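Local atomic coordinates of beta-lactamase domain protein (Burkholderia ambifaria, PDB entry 5I0P), a protein that binds two zinc ions through a metallo-beta-lactamase domain and is probably a hydrolase, although its natural substrate is not established. Residues A[292-295]-A[296-300]; A[220-223]-A[224-227]; A[266-269]-A[270-273]; A[191-194]-A[195-198]. All blocks are in the same frame, centred on the assembly; numbering follows the deposited sequence.

Interaction 1. Residues A[292-295]-A[296-300]; sequences RAHH and DARLE
R298 N donates to H294 O at 2.9 Å, one of four successive i to i+4 bonds that run along this regular stretch of alpha helix 284-308. L299 N bonds to H295 O, A297 N to A293 O, and D296 N to R292 O. The last acceptor has a second donor: a water gives a hydrogen to R292 O at 2.8 Å and a weak one to D296 OD1. D296 CG stands beside its own backbone N (chi1 -82°), which folds the carboxylate back to the R292 carbonyl. OD2 and R292 O, 3.4 Å apart, are both acceptors and cannot bond; the water joins R292 O to the carboxylate through OD1 instead.

On another side of the helix, R298 bends at chi2 and chi3 and brings NH1 to 3.4 Å from H294 CD2. The imidazole and guanidinium planes are turned 51° apart, so the two groups do not stack flat. R298 NH2 forms a salt bridge with E301, and R292 reaches the other way to E265. H294 ND1 sits 3.7 Å above the centre of the H295 ring. Here the helix turns H295 and L299 inward, while D296 stays exposed. H295 meets L254 and L258 of helix 253-260, its ND1 weakly hydrogen-bonded to L291 O; L299 packs on L344 and L345 of helix 333-347, its CG 3.3 Å from H295 O. With a guanidinium so near its ring, H294 would probably be less readily protonated.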
loop_
_atom_site.group_PDB
_atom_site.type_symbol
_atom_site.label_atom_id
_atom_site.label_comp_id
_atom_site.label_asym_id
_atom_site.label_seq_id
_atom_site.Cartn_x
_atom_site.Cartn_y
_atom_site.Cartn_z
ATOM N N ARG A 292 11.107 2.514 -11.975
ATOM C CA ARG A 292 12.234 1.634 -12.267
ATOM C C ARG A 292 13.529 2.428 -12.410
ATOM O O ARG A 292 14.564 2.020 -11.872
ATOM C CB ARG A 292 11.985 0.787 -13.525
ATOM C CG ARG A 292 10.833 -0.173 -13.479
ATOM C CD ARG A 292 10.866 -1.149 -14.679
ATOM N NE ARG A 292 9.787 -2.144 -14.639
ATOM C CZ ARG A 292 9.745 -3.192 -13.822
ATOM N NH1 ARG A 292 8.725 -4.027 -13.881
ATOM N NH2 ARG A 292 10.708 -3.410 -12.952
ATOM N N ALA A 293 13.486 3.573 -13.111
ATOM C CA ALA A 293 14.678 4.418 -13.235
ATOM C C ALA A 293 15.132 4.939 -11.884
ATOM O O ALA A 293 16.324 4.897 -11.563
ATOM C CB ALA A 293 14.406 5.590 -14.154
ATOM N N HIS A 294 14.189 5.374 -11.054
ATOM C CA HIS A 294 14.536 5.887 -9.735
ATOM C C HIS A 294 15.259 4.829 -8.908
ATOM O O HIS A 294 16.347 5.077 -8.368
ATOM C CB HIS A 294 13.271 6.360 -9.058
ATOM C CG HIS A 294 13.359 6.430 -7.575
ATOM N ND1 HIS A 294 12.916 5.406 -6.761
ATOM C CD2 HIS A 294 13.791 7.414 -6.751
ATOM C CE1 HIS A 294 13.095 5.752 -5.496
ATOM N NE2 HIS A 294 13.617 6.966 -5.464
ATOM N N HIS A 295 14.686 3.629 -8.824
ATOM C CA HIS A 295 15.327 2.579 -8.040
ATOM C C HIS A 295 16.662 2.166 -8.650
ATOM O O HIS A 295 17.572 1.760 -7.919
ATOM C CB HIS A 295 14.392 1.372 -7.860
ATOM C CG HIS A 295 13.339 1.605 -6.830
ATOM N ND1 HIS A 295 11.996 1.702 -7.131
ATOM C CD2 HIS A 295 13.441 1.829 -5.501
ATOM C CE1 HIS A 295 11.314 1.966 -6.030
ATOM N NE2 HIS A 295 12.166 2.032 -5.023
ATOM N N ASP A 296 16.796 2.251 -9.978
ATOM C CA ASP A 296 18.087 1.966 -10.591
ATOM C C ASP A 296 19.126 2.973 -10.166
ATOM O O ASP A 296 20.248 2.602 -9.822
ATOM C CB ASP A 296 17.948 1.900 -12.104
ATOM C CG ASP A 296 17.447 0.521 -12.565
ATOM O OD1 ASP A 296 17.530 -0.440 -11.748
ATOM O OD2 ASP A 296 16.945 0.395 -13.705
ATOM N N ALA A 297 18.747 4.245 -10.099
ATOM C CA ALA A 297 19.669 5.263 -9.625
ATOM C C ALA A 297 20.023 5.035 -8.165
ATOM O O ALA A 297 21.177 5.199 -7.772
ATOM C CB ALA A 297 19.054 6.644 -9.813
ATOM N N ARG A 298 19.041 4.670 -7.340
ATOM C CA ARG A 298 19.326 4.385 -5.935
ATOM C C ARG A 298 20.311 3.222 -5.793
ATOM O O ARG A 298 21.313 3.322 -5.067
ATOM C CB ARG A 298 18.010 4.097 -5.194
ATOM C CG ARG A 298 17.634 5.106 -4.104
ATOM C CD ARG A 298 17.191 6.452 -4.679
ATOM N NE ARG A 298 18.290 7.295 -5.186
ATOM C CZ ARG A 298 18.226 8.046 -6.298
ATOM N NH1 ARG A 298 17.112 8.056 -7.031
ATOM N NH2 ARG A 298 19.274 8.791 -6.676
ATOM N N LEU A 299 20.067 2.132 -6.533
ATOM C CA LEU A 299 20.942 0.963 -6.488
ATOM C C LEU A 299 22.359 1.294 -6.944
ATOM O O LEU A 299 23.336 0.820 -6.360
ATOM C CB LEU A 299 20.372 -0.139 -7.370
ATOM C CG LEU A 299 19.179 -0.890 -6.810
ATOM C CD1 LEU A 299 18.483 -1.739 -7.916
ATOM C CD2 LEU A 299 19.651 -1.730 -5.613
ATOM N N GLU A 300 22.487 2.109 -7.982
ATOM C CA GLU A 300 23.800 2.460 -8.476
ATOM C C GLU A 300 24.580 3.263 -7.430
ATOM O O GLU A 300 25.784 3.063 -7.252
ATOM C CB GLU A 300 23.647 3.199 -9.804
ATOM C CG GLU A 300 24.950 3.394 -10.573
ATOM C CD GLU A 300 25.683 2.068 -10.873
ATOM O OE1 GLU A 300 25.049 0.979 -10.875
ATOM O OE2 GLU A 300 26.914 2.121 -11.097
HETATM O O HOH W 1 14.768 -0.625 -10.945
#

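Interaction 2. Residues A[220-223]-A[224-227]; sequences LHSE and ADGV
S222 and D225 meet side chain to side chain across a beta hairpin whose loop closes with a G1 beta bulge. S222 OG stands anti to its backbone N and donates to D225 OD2 at 2.5 Å, a very short bond. D225 CG lies between its own N and carbonyl carbon (chi1 56°), the position that brings the carboxylate back to S222. Its other oxygen, OD1, forms a salt bridge with R203, so one carboxylate ties the loop to both the serine and the neighbouring strand of the sheet, 203-210. Serine suits this place because its hydroxyl, one bond from CB, is a donor short enough to meet OD2 while the backbone stays paired with V227.

S222 and V227 form an antiparallel hydrogen-bonded pair. Their side chains share a face of the sheet, with the two CB atoms 4.3 Å apart, and W205 packs against both. H221 is turned differently: its CD2 reaches V227 O at 3.4 Å, the oxygen lying near the ring plane at its edge, while E223 CA sits 3.7 Å above one ring face, toward the rim. G226 fits the bulge because its phi is positive, 82°, where a CB would press on the carbonyl oxygen of D225. Its backbone also bonds to L272, anchoring the hairpin end to the adjacent strand.

S222 N donates to V227 O at 2.9 Å. In return S222 O takes two N-H groups, G226 N in the carbonyl plane at 2.9 Å and V227 N, tilted 24° from that plane, at 3.1 Å.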
loop_
_atom_site.group_PDB
_atom_site.type_symbol
_atom_site.label_atom_id
_atom_site.label_comp_id
_atom_site.label_asym_id
_atom_site.label_seq_id
_atom_site.Cartn_x
_atom_site.Cartn_y
_atom_site.Cartn_z
ATOM N N LEU A 220 -6.847 -4.131 -7.315
ATOM C CA LEU A 220 -8.034 -4.604 -8.002
ATOM C C LEU A 220 -8.042 -4.064 -9.414
ATOM O O LEU A 220 -7.992 -2.843 -9.609
ATOM C CB LEU A 220 -9.298 -4.170 -7.245
ATOM C CG LEU A 220 -9.377 -4.745 -5.826
ATOM C CD1 LEU A 220 -10.490 -4.079 -5.111
ATOM C CD2 LEU A 220 -9.540 -6.299 -5.848
ATOM N N HIS A 221 -8.162 -4.961 -10.390
ATOM C CA HIS A 221 -8.106 -4.583 -11.795
ATOM C C HIS A 221 -9.428 -4.896 -12.487
ATOM O O HIS A 221 -9.862 -6.053 -12.512
ATOM C CB HIS A 221 -6.967 -5.306 -12.507
ATOM C CG HIS A 221 -6.786 -4.860 -13.921
ATOM N ND1 HIS A 221 -6.328 -5.691 -14.917
ATOM C CD2 HIS A 221 -7.026 -3.661 -14.508
ATOM C CE1 HIS A 221 -6.286 -5.023 -16.055
ATOM N NE2 HIS A 221 -6.711 -3.791 -15.836
ATOM N N SER A 222 -10.062 -3.860 -13.058
ATOM C CA SER A 222 -11.274 -4.011 -13.880
ATOM C C SER A 222 -10.872 -3.849 -15.339
ATOM O O SER A 222 -10.818 -2.737 -15.865
ATOM C CB SER A 222 -12.333 -2.990 -13.478
ATOM O OG SER A 222 -13.462 -3.120 -14.297
ATOM N N GLU A 223 -10.671 -4.970 -16.016
ATOM C CA GLU A 223 -10.034 -4.947 -17.329
ATOM C C GLU A 223 -10.956 -4.394 -18.412
ATOM O O GLU A 223 -10.493 -3.680 -19.307
ATOM C CB GLU A 223 -9.569 -6.357 -17.666
ATOM C CG GLU A 223 -8.916 -6.524 -19.012
ATOM C CD GLU A 223 -8.318 -7.910 -19.165
ATOM O OE1 GLU A 223 -8.110 -8.590 -18.126
ATOM O OE2 GLU A 223 -8.057 -8.319 -20.319
ATOM N N ALA A 224 -12.255 -4.727 -18.349
ATOM C CA ALA A 224 -13.195 -4.387 -19.416
ATOM C C ALA A 224 -13.229 -2.894 -19.690
ATOM O O ALA A 224 -13.161 -2.463 -20.845
ATOM C CB ALA A 224 -14.593 -4.884 -19.068
ATOM N N ASP A 225 -13.339 -2.090 -18.640
ATOM C CA ASP A 225 -13.395 -0.646 -18.777
ATOM C C ASP A 225 -12.070 0.042 -18.454
ATOM O O ASP A 225 -11.954 1.250 -18.664
ATOM C CB ASP A 225 -14.539 -0.081 -17.902
ATOM C CG ASP A 225 -14.413 -0.469 -16.428
ATOM O OD1 ASP A 225 -15.022 0.191 -15.556
ATOM O OD2 ASP A 225 -13.715 -1.464 -16.136
ATOM N N GLY A 226 -11.070 -0.680 -17.960
ATOM C CA GLY A 226 -9.756 -0.089 -17.799
ATOM C C GLY A 226 -9.578 0.744 -16.545
ATOM O O GLY A 226 -9.126 1.892 -16.623
ATOM N N VAL A 227 -9.881 0.183 -15.378
ATOM C CA VAL A 227 -9.702 0.881 -14.111
ATOM C C VAL A 227 -8.824 0.039 -13.212
ATOM O O VAL A 227 -8.961 -1.188 -13.188
ATOM C CB VAL A 227 -11.034 1.157 -13.401
ATOM C CG1 VAL A 227 -10.763 1.969 -12.125
ATOM C CG2 VAL A 227 -12.056 1.809 -14.372
#

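Interaction 3. Residues A[266-269]-A[270-273]; sequences TMAP and DTLV
A268 O is gripped twice by T271, once by the side chain and once by the backbone. T271 OG1 donates at 2.6 Å to A268 O and is tilted 22° from the carbonyl plane. T271 N donates to the same oxygen at 3.0 Å, but from well above that plane, 58° out of it. The hydroxyl can join in because OG1 stands beside the residue's own backbone N (chi1 -59°), on the side of the alanine carbonyl. The threonine is buried, and this bond settles its only polar side-chain atom.

The backbone bond closes a type I beta turn from A268 to T271. P269 fills the second position, which its ring-restrained phi suits, and D270 takes the third. The turn leads from helix 262-265 into strand 272-275, which lies parallel to strand 227-231 in one of the two sheets of the metallo-beta-lactamase sandwich and ends just before the zinc ligand H277.

D270 folds its carboxylate over the turn, with OD1 3.3 Å from A268 CB, while its carbonyl oxygen accepts a bond from R282. A small methyl at 268 lets both this OD1 and T271 OG1, 3.5 Å away, lie close to A268 CB. M267 CB is 4.1 Å from T271 OG1, but the rest of the methionine extends away from the turn, and its side chain packs on L228, as does that of T271. On the backbone, a water bridges P269 O and T271 O, both distances modelled very short at 2.5 Å.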
loop_
_atom_site.group_PDB
_atom_site.type_symbol
_atom_site.label_atom_id
_atom_site.label_comp_id
_atom_site.label_asym_id
_atom_site.label_seq_id
_atom_site.Cartn_x
_atom_site.Cartn_y
_atom_site.Cartn_z
ATOM N N THR A 266 1.944 -4.249 -18.275
ATOM C CA THR A 266 1.332 -4.818 -19.472
ATOM C C THR A 266 -0.125 -4.420 -19.646
ATOM O O THR A 266 -0.704 -4.735 -20.691
ATOM C CB THR A 266 1.412 -6.360 -19.477
ATOM O OG1 THR A 266 0.934 -6.883 -18.227
ATOM C CG2 THR A 266 2.836 -6.835 -19.755
ATOM N N MET A 267 -0.725 -3.763 -18.655
ATOM C CA MET A 267 -2.110 -3.336 -18.731
ATOM C C MET A 267 -2.247 -2.206 -19.762
ATOM O O MET A 267 -1.263 -1.669 -20.267
ATOM C CB MET A 267 -2.605 -2.868 -17.363
ATOM C CG MET A 267 -2.703 -3.944 -16.284
ATOM S SD MET A 267 -3.148 -3.267 -14.659
ATOM C CE MET A 267 -3.069 -4.692 -13.569
ATOM N N ALA A 268 -3.492 -1.868 -20.092
ATOM C CA ALA A 268 -3.760 -0.911 -21.159
ATOM C C ALA A 268 -3.133 0.447 -20.849
ATOM O O ALA A 268 -3.186 0.914 -19.703
ATOM C CB ALA A 268 -5.266 -0.729 -21.352
ATOM N N PRO A 269 -2.573 1.118 -21.851
ATOM C CA PRO A 269 -1.949 2.430 -21.618
ATOM C C PRO A 269 -2.887 3.448 -21.018
ATOM O O PRO A 269 -2.457 4.273 -20.207
ATOM C CB PRO A 269 -1.540 2.864 -23.031
ATOM C CG PRO A 269 -1.345 1.625 -23.745
ATOM C CD PRO A 269 -2.401 0.675 -23.235
ATOM N N ASP A 270 -4.164 3.414 -21.401
ATOM C CA ASP A 270 -5.143 4.400 -20.970
ATOM C C ASP A 270 -5.808 4.007 -19.676
ATOM O O ASP A 270 -6.839 4.588 -19.325
ATOM C CB ASP A 270 -6.226 4.582 -22.038
ATOM C CG ASP A 270 -7.094 3.343 -22.203
ATOM O OD1 ASP A 270 -6.611 2.219 -21.948
ATOM O OD2 ASP A 270 -8.277 3.494 -22.570
ATOM N N THR A 271 -5.253 3.032 -18.975
ATOM C CA THR A 271 -5.861 2.583 -17.736
ATOM C C THR A 271 -5.940 3.739 -16.761
ATOM O O THR A 271 -4.973 4.479 -16.561
ATOM C CB THR A 271 -5.075 1.415 -17.122
ATOM O OG1 THR A 271 -5.043 0.332 -18.048
ATOM C CG2 THR A 271 -5.716 0.928 -15.821
ATOM N N LEU A 272 -7.108 3.890 -16.174
ATOM C CA LEU A 272 -7.304 4.826 -15.091
ATOM C C LEU A 272 -6.754 4.165 -13.838
ATOM O O LEU A 272 -7.150 3.050 -13.507
ATOM C CB LEU A 272 -8.791 5.150 -14.941
ATOM C CG LEU A 272 -9.171 6.102 -13.819
ATOM C CD1 LEU A 272 -8.407 7.407 -14.023
ATOM C CD2 LEU A 272 -10.702 6.341 -13.778
ATOM N N VAL A 273 -5.757 4.782 -13.228
ATOM C CA VAL A 273 -5.167 4.309 -11.984
ATOM C C VAL A 273 -5.782 5.089 -10.834
ATOM O O VAL A 273 -5.841 6.326 -10.873
ATOM C CB VAL A 273 -3.636 4.465 -11.989
ATOM C CG1 VAL A 273 -3.041 3.819 -10.755
ATOM C CG2 VAL A 273 -3.042 3.869 -13.271
HETATM O O HOH W 2 -2.742 4.406 -17.721
#

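Interaction 4. Residues A[191-194]-A[195-198]; sequences RLRE and GDAV
G195 follows E194 at the third position of a type II beta turn that runs from R193 to D196. Its phi of 84° is the reason for glycine: a CB would collide with E194 O. E194 folds over this point, its CG 3.3 Å from G195 N, and sends its carboxylate to T209 and R263.

D196 comes next and closes the turn twice. D196 N donates to R193 O at 2.9 Å, and D196 OD2 accepts from R193 N at 2.8 Å. The carboxylate turns back because CG stands beside the residue's own N (chi1 -72°), but the donor approaches from above its plane, 62° out of it. An aspartate is short enough to make this return to the backbone three residues earlier. The turn passes the chain from strand 190-192, at the edge of one sheet of the metallo-beta-lactamase sandwich, to strand 197-200, at the edge of the other.

Beyond it, V198 begins the apolar part of the contact. Its CG2 meets L192 CD2 at 4.1 Å, the two side chains crossing at about a right angle. L192 continues onto W128 and L99, and V198 onto V207.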
loop_
_atom_site.group_PDB
_atom_site.type_symbol
_atom_site.label_atom_id
_atom_site.label_comp_id
_atom_site.label_asym_id
_atom_site.label_seq_id
_atom_site.Cartn_x
_atom_site.Cartn_y
_atom_site.Cartn_z
ATOM N N ARG A 191 -11.355 -14.417 2.477
ATOM C CA ARG A 191 -10.024 -14.363 1.892
ATOM C C ARG A 191 -10.073 -14.017 0.404
ATOM O O ARG A 191 -10.848 -14.604 -0.366
ATOM C CB ARG A 191 -9.306 -15.691 2.101
ATOM C CG ARG A 191 -7.914 -15.749 1.486
ATOM C CD ARG A 191 -7.363 -17.124 1.661
ATOM N NE ARG A 191 -5.943 -17.218 1.393
ATOM C CZ ARG A 191 -5.301 -18.370 1.411
ATOM N NH1 ARG A 191 -6.014 -19.458 1.652
ATOM N NH2 ARG A 191 -3.983 -18.438 1.202
ATOM N N LEU A 192 -9.276 -13.024 0.024
ATOM C CA LEU A 192 -8.988 -12.682 -1.364
ATOM C C LEU A 192 -7.685 -13.335 -1.791
ATOM O O LEU A 192 -6.712 -13.358 -1.028
ATOM C CB LEU A 192 -8.840 -11.174 -1.535
ATOM C CG LEU A 192 -10.035 -10.288 -1.218
ATOM C CD1 LEU A 192 -9.547 -8.812 -1.078
ATOM C CD2 LEU A 192 -11.124 -10.446 -2.289
ATOM N N ARG A 193 -7.658 -13.849 -3.013
ATOM C CA ARG A 193 -6.454 -14.467 -3.545
ATOM C C ARG A 193 -6.158 -13.992 -4.959
ATOM O O ARG A 193 -7.048 -13.594 -5.718
ATOM C CB ARG A 193 -6.541 -15.999 -3.544
ATOM C CG ARG A 193 -6.574 -16.632 -2.175
ATOM C CD ARG A 193 -6.579 -18.176 -2.234
ATOM N NE ARG A 193 -5.395 -18.719 -2.896
ATOM C CZ ARG A 193 -5.437 -19.413 -4.027
ATOM N NH1 ARG A 193 -6.599 -19.653 -4.619
ATOM N NH2 ARG A 193 -4.312 -19.868 -4.565
ATOM N N GLU A 194 -4.885 -14.121 -5.310
ATOM C CA GLU A 194 -4.413 -13.812 -6.648
ATOM C C GLU A 194 -5.298 -14.428 -7.720
ATOM O O GLU A 194 -5.517 -15.640 -7.746
ATOM C CB GLU A 194 -2.975 -14.327 -6.809
ATOM C CG GLU A 194 -2.549 -14.368 -8.259
ATOM C CD GLU A 194 -2.465 -12.979 -8.848
ATOM O OE1 GLU A 194 -2.210 -12.036 -8.067
ATOM O OE2 GLU A 194 -2.681 -12.829 -10.075
ATOM N N GLY A 195 -5.740 -13.608 -8.648
ATOM C CA GLY A 195 -6.552 -14.080 -9.746
ATOM C C GLY A 195 -8.033 -14.199 -9.454
ATOM O O GLY A 195 -8.788 -14.579 -10.347
ATOM N N ASP A 196 -8.473 -13.940 -8.230
ATOM C CA ASP A 196 -9.908 -13.978 -7.958
ATOM C C ASP A 196 -10.633 -12.934 -8.783
ATOM O O ASP A 196 -10.106 -11.850 -9.066
ATOM C CB ASP A 196 -10.211 -13.731 -6.483
ATOM C CG ASP A 196 -9.836 -14.898 -5.617
ATOM O OD1 ASP A 196 -9.460 -15.949 -6.178
ATOM O OD2 ASP A 196 -9.922 -14.763 -4.380
ATOM N N ALA A 197 -11.827 -13.293 -9.193
ATOM C CA ALA A 197 -12.750 -12.398 -9.863
ATOM C C ALA A 197 -13.743 -11.939 -8.818
ATOM O O ALA A 197 -14.469 -12.757 -8.261
ATOM C CB ALA A 197 -13.464 -13.135 -10.993
ATOM N N VAL A 198 -13.768 -10.656 -8.531
ATOM C CA VAL A 198 -14.679 -10.134 -7.526
ATOM C C VAL A 198 -15.690 -9.257 -8.255
ATOM O O VAL A 198 -15.346 -8.176 -8.745
ATOM C CB VAL A 198 -13.939 -9.338 -6.446
ATOM C CG1 VAL A 198 -14.853 -9.122 -5.244
ATOM C CG2 VAL A 198 -12.624 -9.988 -6.083
#

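How the interactions relate
Along the chain the order is interaction 4, 2, 3 and then 1. The first three reach the same six-stranded sheet: interaction 4 crosses from edge strand 190-192 of the seven-stranded sheet into its edge strand 197-200, interaction 2 turns strand 217-222 into 227-231, and interaction 3 leads into 272-275. Interactions 2 and 3 have centres about 8 Å apart and touch, with G226 O 2.9 Å from L272 N in a probable hydrogen bond. Strands 227-231 and 272-275 run on toward zinc ligands D232 and H277, so these turns lie at the ends far from the metals. Interaction 1, on helix 284-308, has its centre about 23 to 32 Å from the other centres.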